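Side-chain contact in 2-(3-amino-3-carboxypropyl)histidine synthase (Pyrococcus horikoshii, PDB 3LZD), which catalyses the first step of diphthamide biosynthesis, transferring the 3-amino-3-carboxypropyl group of S-adenosyl-L-methionine to a histidine of elongation factor 2 with a [4Fe-4S] cluster: residues A[172-176]-A[177-181]. Sequence-based numbering, arbitrary orientation.
Sequences EFLES and EGFEV
Glu177 folds back over the Phe173 ring where helix 167-176 ends in a Schellman motif, the turn that leads from the helix into strand 180-182 of a beta-alpha-beta unit. Glu177 CG lies over one face of the ring, 4.0 Å from the Phe173 ring centroid, in a CH-pi contact displaced toward the rim. A bend in the Glu177 chain at chi2 (-69°) carries the carboxylate out past the CE1-CZ side of the Phe173 ring, its plane turned 34° from that of the phenyl group, with OE2 3.7 Å from Phe173 CE1. Since the ring also packs on Val138 and Leu141 of helix 138-143, an alanine in place of Phe173 would probably leave the Glu177 side chain free to turn and open a gap against that helix.

Gly178, at positive phi (102°), makes the turn; its N binds Glu175 O from above the carbonyl plane. Leu174 meets the returning chain with backbone and side chain alike: its CB packs on Val181 CG2 at 3.7 Å, and CD2 reaches Phe179 CD1 at 4.1 Å. Leu174 also touches Ile148 of helix 145-149 and Val157 of strand 154-159. The carbonyl of Leu174 accepts Phe179 N at 2.8 Å and, weakly, Glu177 N, and the same Leu174 O lies in the plane of the Phe179 ring at its edge, 3.2 Å from CD1.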
loop_
_atom_site.group_PDB
_atom_site.type_symbol
_atom_site.label_atom_id
_atom_site.label_comp_id
_atom_site.label_asym_id
_atom_site.label_seq_id
_atom_site.Cartn_x
_atom_site.Cartn_y
_atom_site.Cartn_z
ATOM N N GLU A 172 -24.153 30.019 19.368
ATOM C CA GLU A 172 -25.166 31.049 19.585
ATOM C C GLU A 172 -26.359 30.485 20.351
ATOM O O GLU A 172 -26.911 31.138 21.235
ATOM C CB GLU A 172 -25.635 31.631 18.240
ATOM C CG GLU A 172 -24.677 32.650 17.631
ATOM C CD GLU A 172 -25.027 33.017 16.186
ATOM O OE1 GLU A 172 -26.224 32.979 15.828
ATOM O OE2 GLU A 172 -24.108 33.362 15.409
ATOM N N PHE A 173 -26.752 29.266 20.012
ATOM C CA PHE A 173 -27.865 28.640 20.683
ATOM C C PHE A 173 -27.536 28.363 22.149
ATOM O O PHE A 173 -28.264 28.780 23.045
ATOM C CB PHE A 173 -28.233 27.339 19.990
ATOM C CG PHE A 173 -29.267 26.558 20.726
ATOM C CD1 PHE A 173 -30.584 26.994 20.763
ATOM C CD2 PHE A 173 -28.910 25.422 21.444
ATOM C CE1 PHE A 173 -31.532 26.309 21.509
ATOM C CE2 PHE A 173 -29.851 24.728 22.195
ATOM C CZ PHE A 173 -31.164 25.173 22.226
ATOM N N LEU A 174 -26.433 27.664 22.401
ATOM C CA LEU A 174 -26.064 27.361 23.777
ATOM C C LEU A 174 -25.864 28.630 24.610
ATOM O O LEU A 174 -26.173 28.654 25.809
ATOM C CB LEU A 174 -24.827 26.475 23.793
ATOM C CG LEU A 174 -25.179 25.171 23.055
ATOM C CD1 LEU A 174 -23.924 24.482 22.540
ATOM C CD2 LEU A 174 -25.982 24.259 23.982
ATOM N N GLU A 175 -25.359 29.689 23.983
ATOM C CA GLU A 175 -25.172 30.940 24.708
ATOM C C GLU A 175 -26.528 31.580 24.969
ATOM O O GLU A 175 -26.762 32.120 26.054
ATOM C CB GLU A 175 -24.277 31.898 23.930
ATOM C CG GLU A 175 -22.800 31.595 24.124
ATOM C CD GLU A 175 -21.904 32.446 23.248
ATOM O OE1 GLU A 175 -20.701 32.546 23.565
ATOM O OE2 GLU A 175 -22.404 33.001 22.240
ATOM N N SER A 176 -27.423 31.502 23.985
ATOM C CA SER A 176 -28.749 32.066 24.158
ATOM C C SER A 176 -29.525 31.262 25.210
ATOM O O SER A 176 -30.599 31.672 25.646
ATOM C CB SER A 176 -29.523 32.058 22.840
ATOM O OG SER A 176 -30.175 30.818 22.654
ATOM N N GLU A 177 -28.996 30.110 25.608
ATOM C CA GLU A 177 -29.673 29.311 26.620
ATOM C C GLU A 177 -29.000 29.517 27.970
ATOM O O GLU A 177 -29.371 28.885 28.955
ATOM C CB GLU A 177 -29.646 27.824 26.260
ATOM C CG GLU A 177 -30.553 27.408 25.100
ATOM C CD GLU A 177 -32.041 27.506 25.428
ATOM O OE1 GLU A 177 -32.435 27.138 26.558
ATOM O OE2 GLU A 177 -32.821 27.930 24.544
ATOM N N GLY A 178 -27.993 30.386 28.008
ATOM C CA GLY A 178 -27.318 30.659 29.262
ATOM C C GLY A 178 -25.973 29.994 29.481
ATOM O O GLY A 178 -25.348 30.179 30.530
ATOM N N PHE A 179 -25.504 29.213 28.518
ATOM C CA PHE A 179 -24.213 28.579 28.708
ATOM C C PHE A 179 -23.080 29.515 28.322
ATOM O O PHE A 179 -23.271 30.462 27.561
ATOM C CB PHE A 179 -24.065 27.318 27.849
ATOM C CG PHE A 179 -24.970 26.196 28.233
ATOM C CD1 PHE A 179 -26.216 26.052 27.632
ATOM C CD2 PHE A 179 -24.563 25.254 29.169
ATOM C CE1 PHE A 179 -27.050 24.972 27.957
ATOM C CE2 PHE A 179 -25.388 24.178 29.498
ATOM C CZ PHE A 179 -26.633 24.041 28.888
ATOM N N GLU A 180 -21.895 29.242 28.859
ATOM C CA GLU A 180 -20.686 29.964 28.488
ATOM C C GLU A 180 -19.835 29.026 27.646
ATOM O O GLU A 180 -19.197 28.114 28.172
ATOM C CB GLU A 180 -19.916 30.409 29.732
ATOM N N VAL A 181 -19.841 29.240 26.335
ATOM C CA VAL A 181 -19.254 28.276 25.408
ATOM C C VAL A 181 -17.777 28.479 25.129
ATOM O O VAL A 181 -17.364 29.526 24.632
ATOM C CB VAL A 181 -19.989 28.282 24.058
ATOM C CG1 VAL A 181 -19.238 27.388 23.059
ATOM C CG2 VAL A 181 -21.417 27.777 24.243
#